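Local coordinates for uncharacterized protein (Bordetella bronchiseptica, PDB 4XG0), which belongs to the DUF1537 family of kinases from acid-sugar catabolic pathways and probably phosphorylates such a sugar, though its own substrate is not established, at residues Q105-S113 with Q232-A243; I179-A190 with R202-D213. All blocks are in the same frame, centred on the assembly; numbering follows the deposited sequence.

Contacts 1 and 2 lie in one parallel, Rossmann-like sheet of the sugar-binding N-terminal domain, and show how segments distant and close in sequence become neighbours in it. Contact 1 pairs two central strands, 106-110 and 234-238, across 118 intervening residues; contact 2, nested within that loop, pairs strand 209-212 with the edge strand 186-188 through a short crossover. Strand 135-139 lies between the two pairs, whose centres are about 14 Å apart. Arg233 of contact 1 packs on Ala204 of contact 2, while helix 119-130 touches both. A citrate, probably from the crystallisation liquor, is bound beside the C-terminal end of strand 106-110 and may mark a pocket there.

Contact 1. Residues Q105-S113 with Q232-A243; sequences QRLYKKVDS and QRAVPVGSGGLA
Tyr108 turns its ring across the strand-turn-helix junction 238-243, in a parallel pairing deep within a Rossmann-like sheet. With CG anti to the backbone N (chi1 166°), the ring runs past Pro236 and Gly238, and Pro236 O and Ser239 O both lie at its edge, in its plane. The phenol OH donates to Ser239 O over only 2.5 Å, a very short bond, while ring atom CE2 rests 3.8 Å from Ala243 CB. Ser239 N-caps the helix, its OG accepting from Gly241 N and also bonding Pro140 O. On the other face, Val111 CG1 meets Val237 CG1 obliquely at 3.9 Å, and Leu107 lies alongside Val235, both pointing the same way; helix 119-130 packs over these side chains. Between the faces, Lys109 N reaches Pro236 O, and Lys109 O in turn receives Gly238 N. Lys110 bends at chi2 and chi4, laying CD and CE along Ser239 and Gly240 and bringing NZ to Val111 O and the bound citrate. Where the strands begin, the Arg106 guanidinium has Gln232 N over the centre of one face, and a water accepts from Leu107 N while donating to Gln232 O and Ala234 O.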
loop_
_atom_site.group_PDB
_atom_site.type_symbol
_atom_site.label_atom_id
_atom_site.label_comp_id
_atom_site.label_asym_id
_atom_site.label_seq_id
_atom_site.Cartn_x
_atom_site.Cartn_y
_atom_site.Cartn_z
ATOM N N GLN A 105 -7.233 -12.528 -8.037
ATOM C CA GLN A 105 -7.629 -12.773 -6.647
ATOM C C GLN A 105 -7.995 -11.514 -5.859
ATOM O O GLN A 105 -8.480 -11.614 -4.727
ATOM C CB GLN A 105 -6.509 -13.469 -5.896
ATOM C CG GLN A 105 -6.105 -14.791 -6.479
ATOM C CD GLN A 105 -4.899 -15.343 -5.771
ATOM O OE1 GLN A 105 -4.941 -15.604 -4.565
ATOM N NE2 GLN A 105 -3.803 -15.487 -6.500
ATOM N N ARG A 106 -7.723 -10.349 -6.432
ATOM C CA ARG A 106 -8.238 -9.101 -5.869
ATOM C C ARG A 106 -8.919 -8.303 -6.975
ATOM O O ARG A 106 -8.400 -8.205 -8.082
ATOM C CB ARG A 106 -7.088 -8.288 -5.231
ATOM C CG ARG A 106 -6.450 -9.021 -4.043
ATOM C CD ARG A 106 -7.387 -9.124 -2.842
ATOM N NE ARG A 106 -6.719 -9.622 -1.640
ATOM C CZ ARG A 106 -6.445 -10.901 -1.384
ATOM N NH1 ARG A 106 -6.788 -11.867 -2.236
ATOM N NH2 ARG A 106 -5.840 -11.227 -0.248
ATOM N N LEU A 107 -10.073 -7.731 -6.665
ATOM C CA LEU A 107 -10.822 -6.915 -7.614
ATOM C C LEU A 107 -11.041 -5.488 -7.107
ATOM O O LEU A 107 -11.518 -5.308 -5.980
ATOM C CB LEU A 107 -12.207 -7.508 -7.833
ATOM C CG LEU A 107 -13.050 -6.852 -8.911
ATOM C CD1 LEU A 107 -12.433 -7.142 -10.241
ATOM C CD2 LEU A 107 -14.514 -7.349 -8.888
ATOM N N TYR A 108 -10.733 -4.487 -7.941
ATOM C CA TYR A 108 -11.004 -3.085 -7.618
ATOM C C TYR A 108 -11.918 -2.537 -8.704
ATOM O O TYR A 108 -11.603 -2.605 -9.896
ATOM C CB TYR A 108 -9.686 -2.314 -7.553
ATOM C CG TYR A 108 -9.667 -0.788 -7.557
ATOM C CD1 TYR A 108 -10.710 -0.003 -7.102
ATOM C CD2 TYR A 108 -8.520 -0.140 -8.019
ATOM C CE1 TYR A 108 -10.604 1.419 -7.113
ATOM C CE2 TYR A 108 -8.424 1.220 -8.038
ATOM C CZ TYR A 108 -9.467 1.995 -7.583
ATOM O OH TYR A 108 -9.296 3.367 -7.619
ATOM N N LYS A 109 -13.079 -2.026 -8.304
ATOM C CA LYS A 109 -13.961 -1.382 -9.256
ATOM C C LYS A 109 -13.812 0.137 -9.170
ATOM O O LYS A 109 -14.048 0.741 -8.120
ATOM C CB LYS A 109 -15.441 -1.741 -9.006
ATOM C CG LYS A 109 -16.328 -1.249 -10.093
ATOM C CD LYS A 109 -17.803 -1.631 -9.882
ATOM C CE LYS A 109 -18.661 -1.416 -11.156
ATOM N NZ LYS A 109 -18.895 0.017 -11.494
ATOM N N LYS A 110 -13.374 0.740 -10.272
ATOM C CA LYS A 110 -13.059 2.158 -10.353
ATOM C C LYS A 110 -14.225 2.916 -10.972
ATOM O O LYS A 110 -14.632 2.653 -12.118
ATOM C CB LYS A 110 -11.763 2.401 -11.162
ATOM C CG LYS A 110 -11.603 3.814 -11.764
ATOM C CD LYS A 110 -11.400 4.889 -10.666
ATOM C CE LYS A 110 -11.129 6.259 -11.273
ATOM N NZ LYS A 110 -12.300 6.813 -11.956
ATOM N N VAL A 111 -14.782 3.825 -10.161
ATOM C CA VAL A 111 -15.931 4.632 -10.525
ATOM C C VAL A 111 -15.618 6.134 -10.447
ATOM O O VAL A 111 -14.537 6.533 -10.012
ATOM C CB VAL A 111 -17.144 4.291 -9.613
ATOM C CG1 VAL A 111 -17.563 2.836 -9.810
ATOM C CG2 VAL A 111 -16.783 4.526 -8.179
ATOM N N ASP A 112 -16.543 6.951 -10.961
ATOM C CA ASP A 112 -16.493 8.400 -10.805
ATOM C C ASP A 112 -16.580 8.721 -9.315
ATOM O O ASP A 112 -17.436 8.163 -8.589
ATOM C CB ASP A 112 -17.697 9.021 -11.560
ATOM C CG ASP A 112 -17.705 10.567 -11.573
ATOM O OD1 ASP A 112 -16.648 11.220 -11.776
ATOM O OD2 ASP A 112 -18.842 11.131 -11.449
ATOM N N SER A 113 -15.734 9.642 -8.880
ATOM C CA SER A 113 -15.832 10.180 -7.523
ATOM C C SER A 113 -17.168 10.834 -7.297
ATOM O O SER A 113 -17.623 10.878 -6.159
ATOM C CB SER A 113 -14.736 11.198 -7.206
ATOM O OG SER A 113 -14.795 12.314 -8.056
ATOM N N GLN A 232 -9.645 -11.637 -0.129
ATOM C CA GLN A 232 -10.201 -11.826 -1.464
ATOM C C GLN A 232 -11.667 -11.400 -1.591
ATOM O O GLN A 232 -12.074 -10.859 -2.619
ATOM C CB GLN A 232 -10.056 -13.297 -1.895
ATOM C CG GLN A 232 -10.751 -13.579 -3.209
ATOM C CD GLN A 232 -10.381 -14.912 -3.815
ATOM O OE1 GLN A 232 -9.542 -15.646 -3.286
ATOM N NE2 GLN A 232 -10.994 -15.224 -4.949
ATOM N N ARG A 233 -12.450 -11.619 -0.540
ATOM C CA ARG A 233 -13.887 -11.350 -0.590
ATOM C C ARG A 233 -14.214 -9.859 -0.680
ATOM O O ARG A 233 -15.316 -9.493 -1.097
ATOM C CB ARG A 233 -14.588 -11.968 0.631
ATOM C CG ARG A 233 -14.332 -11.241 1.943
ATOM C CD ARG A 233 -14.974 -11.931 3.163
ATOM N NE ARG A 233 -16.428 -12.054 3.066
ATOM C CZ ARG A 233 -17.275 -11.927 4.091
ATOM N NH1 ARG A 233 -16.833 -11.663 5.313
ATOM N NH2 ARG A 233 -18.579 -12.060 3.895
ATOM N N ALA A 234 -13.275 -9.008 -0.282
ATOM C CA ALA A 234 -13.544 -7.571 -0.208
ATOM C C ALA A 234 -13.311 -6.888 -1.538
ATOM O O ALA A 234 -12.165 -6.772 -1.989
ATOM C CB ALA A 234 -12.688 -6.932 0.842
ATOM N N VAL A 235 -14.393 -6.375 -2.118
ATOM C CA VAL A 235 -14.348 -5.710 -3.405
ATOM C C VAL A 235 -14.449 -4.191 -3.245
ATOM O O VAL A 235 -15.558 -3.634 -3.177
ATOM C CB VAL A 235 -15.502 -6.150 -4.325
ATOM C CG1 VAL A 235 -15.406 -5.406 -5.648
ATOM C CG2 VAL A 235 -15.506 -7.684 -4.564
ATOM N N PRO A 236 -13.310 -3.510 -3.163
ATOM C CA PRO A 236 -13.413 -2.056 -3.108
ATOM C C PRO A 236 -14.018 -1.455 -4.369
ATOM O O PRO A 236 -13.726 -1.855 -5.492
ATOM C CB PRO A 236 -11.977 -1.607 -2.934
ATOM C CG PRO A 236 -11.150 -2.734 -3.419
ATOM C CD PRO A 236 -11.905 -3.967 -3.147
ATOM N N VAL A 237 -14.859 -0.458 -4.141
ATOM C CA VAL A 237 -15.487 0.323 -5.198
ATOM C C VAL A 237 -15.164 1.759 -4.892
ATOM O O VAL A 237 -15.661 2.328 -3.902
ATOM C CB VAL A 237 -16.992 0.167 -5.208
ATOM C CG1 VAL A 237 -17.623 0.989 -6.354
ATOM C CG2 VAL A 237 -17.400 -1.303 -5.280
ATOM N N GLY A 238 -14.314 2.359 -5.711
ATOM C CA GLY A 238 -13.822 3.682 -5.387
ATOM C C GLY A 238 -13.384 4.444 -6.610
ATOM O O GLY A 238 -13.446 3.938 -7.727
ATOM N N SER A 239 -12.973 5.675 -6.399
ATOM C CA SER A 239 -12.449 6.470 -7.479
ATOM C C SER A 239 -10.946 6.394 -7.433
ATOM O O SER A 239 -10.344 5.466 -6.855
ATOM C CB SER A 239 -12.880 7.914 -7.320
ATOM O OG SER A 239 -12.302 8.471 -6.148
ATOM N N GLY A 240 -10.312 7.443 -7.921
ATOM C CA GLY A 240 -8.861 7.492 -7.822
ATOM C C GLY A 240 -8.318 7.592 -6.409
ATOM O O GLY A 240 -7.152 7.289 -6.169
ATOM N N GLY A 241 -9.166 7.940 -5.451
ATOM C CA GLY A 241 -8.686 8.117 -4.100
ATOM C C GLY A 241 -8.216 6.835 -3.474
ATOM O O GLY A 241 -7.298 6.830 -2.702
ATOM N N LEU A 242 -8.857 5.727 -3.853
ATOM C CA LEU A 242 -8.563 4.430 -3.260
ATOM C C LEU A 242 -7.432 3.686 -3.981
ATOM O O LEU A 242 -6.876 2.719 -3.458
ATOM C CB LEU A 242 -9.794 3.562 -3.257
ATOM C CG LEU A 242 -10.372 3.408 -1.856
ATOM C CD1 LEU A 242 -11.693 2.695 -1.935
ATOM C CD2 LEU A 242 -9.500 2.691 -0.880
ATOM N N ALA A 243 -7.073 4.151 -5.167
ATOM C CA ALA A 243 -6.127 3.404 -6.012
ATOM C C ALA A 243 -4.753 3.156 -5.420
ATOM O O ALA A 243 -4.338 2.001 -5.250
ATOM C CB ALA A 243 -6.024 4.048 -7.392
HETATM O O HOH W 1 -10.907 -8.475 -3.927
#

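Contact 2. Residues I179-A190 with R202-D213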
loop_
_atom_site.group_PDB
_atom_site.type_symbol
_atom_site.label_atom_id
_atom_site.label_comp_id
_atom_site.label_asym_id
_atom_site.label_seq_id
_atom_site.Cartn_x
_atom_site.Cartn_y
_atom_site.Cartn_z
ATOM N N ILE A 179 -25.165 7.874 -0.614
ATOM C CA ILE A 179 -24.847 6.662 -1.355
ATOM C C ILE A 179 -25.627 5.467 -0.797
ATOM O O ILE A 179 -26.105 4.634 -1.562
ATOM C CB ILE A 179 -23.323 6.401 -1.424
ATOM C CG1 ILE A 179 -22.623 7.656 -1.952
ATOM C CG2 ILE A 179 -23.070 5.200 -2.307
ATOM C CD1 ILE A 179 -21.103 7.649 -1.817
ATOM N N PRO A 180 -25.823 5.408 0.534
ATOM C CA PRO A 180 -26.598 4.294 1.110
ATOM C C PRO A 180 -28.043 4.233 0.589
ATOM O O PRO A 180 -28.601 3.154 0.421
ATOM C CB PRO A 180 -26.530 4.561 2.613
ATOM C CG PRO A 180 -25.286 5.393 2.799
ATOM C CD PRO A 180 -25.186 6.237 1.572
ATOM N N THR A 181 -28.641 5.388 0.332
ATOM C CA THR A 181 -29.958 5.443 -0.280
ATOM C C THR A 181 -29.875 5.004 -1.752
ATOM O O THR A 181 -30.664 4.180 -2.213
ATOM C CB THR A 181 -30.517 6.851 -0.163
ATOM O OG1 THR A 181 -30.697 7.160 1.214
ATOM C CG2 THR A 181 -31.863 6.971 -0.868
ATOM N N LEU A 182 -28.880 5.522 -2.472
ATOM C CA LEU A 182 -28.655 5.171 -3.883
ATOM C C LEU A 182 -28.535 3.664 -4.045
ATOM O O LEU A 182 -29.131 3.079 -4.963
ATOM C CB LEU A 182 -27.401 5.881 -4.419
ATOM C CG LEU A 182 -26.994 5.725 -5.890
ATOM C CD1 LEU A 182 -28.091 6.195 -6.823
ATOM C CD2 LEU A 182 -25.700 6.503 -6.126
ATOM N N LEU A 183 -27.792 3.033 -3.135
ATOM C CA LEU A 183 -27.519 1.597 -3.226
ATOM C C LEU A 183 -28.485 0.718 -2.432
ATOM O O LEU A 183 -28.586 -0.474 -2.709
ATOM C CB LEU A 183 -26.098 1.276 -2.759
ATOM C CG LEU A 183 -24.976 1.936 -3.535
ATOM C CD1 LEU A 183 -23.671 1.479 -2.981
ATOM C CD2 LEU A 183 -25.039 1.604 -5.004
ATOM N N GLY A 184 -29.176 1.297 -1.446
ATOM C CA GLY A 184 -30.032 0.533 -0.550
ATOM C C GLY A 184 -29.172 -0.326 0.366
ATOM O O GLY A 184 -29.383 -1.528 0.477
ATOM N N CYS A 185 -28.177 0.288 1.004
ATOM C CA CYS A 185 -27.229 -0.449 1.834
ATOM C C CYS A 185 -26.880 0.244 3.149
ATOM O O CYS A 185 -27.399 1.325 3.473
ATOM C CB CYS A 185 -25.956 -0.723 1.045
ATOM S SG CYS A 185 -24.939 0.742 0.779
ATOM N N ALA A 186 -26.002 -0.408 3.905
ATOM C CA ALA A 186 -25.571 0.070 5.209
ATOM C C ALA A 186 -24.461 1.102 5.066
ATOM O O ALA A 186 -23.919 1.290 3.988
ATOM C CB ALA A 186 -25.077 -1.099 6.038
ATOM N N GLN A 187 -24.123 1.762 6.168
ATOM C CA GLN A 187 -23.116 2.817 6.144
ATOM C C GLN A 187 -22.359 2.853 7.477
ATOM O O GLN A 187 -22.956 2.700 8.547
ATOM C CB GLN A 187 -23.776 4.172 5.841
ATOM C CG GLN A 187 -24.697 4.691 6.961
ATOM C CD GLN A 187 -25.720 5.721 6.488
ATOM O OE1 GLN A 187 -25.423 6.906 6.375
ATOM N NE2 GLN A 187 -26.943 5.267 6.238
ATOM N N LEU A 188 -21.045 3.048 7.398
ATOM C CA LEU A 188 -20.165 3.036 8.546
ATOM C C LEU A 188 -19.251 4.242 8.466
ATOM O O LEU A 188 -19.019 4.774 7.381
ATOM C CB LEU A 188 -19.219 1.836 8.473
ATOM C CG LEU A 188 -19.780 0.436 8.524
ATOM C CD1 LEU A 188 -18.654 -0.547 8.330
ATOM C CD2 LEU A 188 -20.484 0.224 9.860
ATOM N N ALA A 189 -18.686 4.637 9.601
ATOM C CA ALA A 189 -17.556 5.564 9.595
ATOM C C ALA A 189 -16.509 5.107 10.604
ATOM O O ALA A 189 -16.862 4.720 11.715
ATOM C CB ALA A 189 -18.035 6.961 9.923
ATOM N N ALA A 190 -15.222 5.134 10.244
ATOM C CA ALA A 190 -14.193 4.819 11.244
ATOM C C ALA A 190 -14.337 5.727 12.465
ATOM O O ALA A 190 -14.629 6.915 12.349
ATOM C CB ALA A 190 -12.800 4.949 10.668
ATOM N N ARG A 202 -16.200 -4.529 11.413
ATOM C CA ARG A 202 -17.477 -3.857 11.200
ATOM C C ARG A 202 -17.938 -3.888 9.730
ATOM O O ARG A 202 -19.142 -3.898 9.454
ATOM C CB ARG A 202 -17.420 -2.416 11.721
ATOM C CG ARG A 202 -17.099 -2.327 13.209
ATOM C CD ARG A 202 -17.521 -0.998 13.798
ATOM N NE ARG A 202 -16.720 0.132 13.330
ATOM C CZ ARG A 202 -17.212 1.251 12.805
ATOM N NH1 ARG A 202 -16.394 2.217 12.432
ATOM N NH2 ARG A 202 -18.517 1.419 12.642
ATOM N N ILE A 203 -16.995 -3.886 8.784
ATOM C CA ILE A 203 -17.382 -3.958 7.382
ATOM C C ILE A 203 -17.948 -5.353 7.078
ATOM O O ILE A 203 -18.908 -5.506 6.318
ATOM C CB ILE A 203 -16.197 -3.654 6.460
ATOM C CG1 ILE A 203 -15.849 -2.168 6.516
ATOM C CG2 ILE A 203 -16.504 -4.076 5.030
ATOM C CD1 ILE A 203 -14.464 -1.838 5.894
ATOM N N ALA A 204 -17.343 -6.376 7.662
ATOM C CA ALA A 204 -17.817 -7.737 7.449
ATOM C C ALA A 204 -19.239 -7.888 7.998
ATOM O O ALA A 204 -20.094 -8.514 7.376
ATOM C CB ALA A 204 -16.888 -8.740 8.131
ATOM N N ALA A 205 -19.478 -7.301 9.165
ATOM C CA ALA A 205 -20.797 -7.356 9.784
ATOM C C ALA A 205 -21.867 -6.681 8.922
ATOM O O ALA A 205 -23.051 -7.042 8.989
ATOM C CB ALA A 205 -20.753 -6.721 11.169
ATOM N N ALA A 206 -21.445 -5.714 8.110
ATOM C CA ALA A 206 -22.362 -4.912 7.296
ATOM C C ALA A 206 -22.501 -5.450 5.874
ATOM O O ALA A 206 -22.976 -4.758 4.983
ATOM C CB ALA A 206 -21.891 -3.455 7.261
ATOM N N ALA A 207 -22.083 -6.692 5.671
ATOM C CA ALA A 207 -22.147 -7.324 4.365
ATOM C C ALA A 207 -23.589 -7.324 3.873
ATOM O O ALA A 207 -24.512 -7.333 4.677
ATOM C CB ALA A 207 -21.630 -8.762 4.472
ATOM N N PRO A 208 -23.804 -7.377 2.548
ATOM C CA PRO A 208 -22.858 -7.551 1.448
ATOM C C PRO A 208 -22.454 -6.265 0.734
ATOM O O PRO A 208 -21.602 -6.312 -0.165
ATOM C CB PRO A 208 -23.652 -8.399 0.468
ATOM C CG PRO A 208 -25.053 -7.869 0.624
ATOM C CD PRO A 208 -25.197 -7.548 2.090
ATOM N N VAL A 209 -23.061 -5.146 1.088
ATOM C CA VAL A 209 -22.725 -3.885 0.456
ATOM C C VAL A 209 -22.716 -2.836 1.548
ATOM O O VAL A 209 -23.661 -2.751 2.328
ATOM C CB VAL A 209 -23.745 -3.502 -0.629
ATOM C CG1 VAL A 209 -23.398 -2.175 -1.223
ATOM C CG2 VAL A 209 -23.819 -4.553 -1.701
ATOM N N VAL A 210 -21.650 -2.056 1.633
ATOM C CA VAL A 210 -21.562 -1.028 2.659
ATOM C C VAL A 210 -20.772 0.163 2.170
ATOM O O VAL A 210 -19.765 0.018 1.462
ATOM C CB VAL A 210 -20.945 -1.560 3.986
ATOM C CG1 VAL A 210 -19.521 -2.099 3.760
ATOM C CG2 VAL A 210 -20.955 -0.483 5.077
ATOM N N VAL A 211 -21.261 1.339 2.544
ATOM C CA VAL A 211 -20.602 2.610 2.265
ATOM C C VAL A 211 -19.777 3.030 3.483
ATOM O O VAL A 211 -20.266 3.011 4.606
ATOM C CB VAL A 211 -21.665 3.699 1.931
ATOM C CG1 VAL A 211 -21.007 5.016 1.612
ATOM C CG2 VAL A 211 -22.502 3.262 0.756
ATOM N N VAL A 212 -18.525 3.400 3.248
ATOM C CA VAL A 212 -17.630 3.857 4.309
ATOM C C VAL A 212 -17.203 5.312 4.093
ATOM O O VAL A 212 -16.850 5.742 3.000
ATOM C CB VAL A 212 -16.376 2.938 4.424
ATOM C CG1 VAL A 212 -15.464 3.425 5.557
ATOM C CG2 VAL A 212 -16.806 1.481 4.621
ATOM N N ASP A 213 -17.307 6.098 5.153
ATOM C CA ASP A 213 -16.971 7.485 5.107
ATOM C C ASP A 213 -15.477 7.631 4.913
ATOM O O ASP A 213 -14.683 6.749 5.285
ATOM C CB ASP A 213 -17.357 8.158 6.432
ATOM C CG ASP A 213 -18.742 8.719 6.437
ATOM O OD1 ASP A 213 -19.589 8.315 5.605
ATOM O OD2 ASP A 213 -18.992 9.586 7.322
HETATM O O HOH W 2 -20.246 3.500 12.116
HETATM O O HOH W 3 -14.076 6.163 7.923
#
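Leu188 and Arg202 both set CG anti to the carbonyl carbon (chi1 -64° and -59°) and run alongside one another, pointing opposite ways, across a beta-alpha-beta crossover whose helix, 196-205, links edge strand 186-188 to its parallel neighbour 209-212. Leu188 CD1 lies 3.6 Å from Arg202 O and also meets Ile203 CG1, while its CG rests on Val210 CG2, the two side chains being roughly perpendicular; this side of the sheet is thereby packed against the crossover helix. Opposite it, Val211 CG2 sits among Ile179 CG2, Pro180 CG and Cys185 SG, the sulfur being closest at 3.5 Å. Helix 179-183 thus covers the other face, ending in a Schellman motif with Gly184 at C-prime. Val211 straddles Gln187 of the edge strand: its N-H donates to Ala186 O almost straight (177°), and its O accepts from Leu188 N. Further along, Asp213 N donates to Leu188 O; its carboxylate is held by the backbone N-H groups of Gln151 and Gly152. A bend at chi3 carries the Arg202 guanidinium, also salt-bridged to Glu194, to the backbone just past Leu188, where NH1 donates to Ala189 O at 2.6 Å from above the carbonyl plane, and NH2 donates to a water that also accepts from Ala189 N.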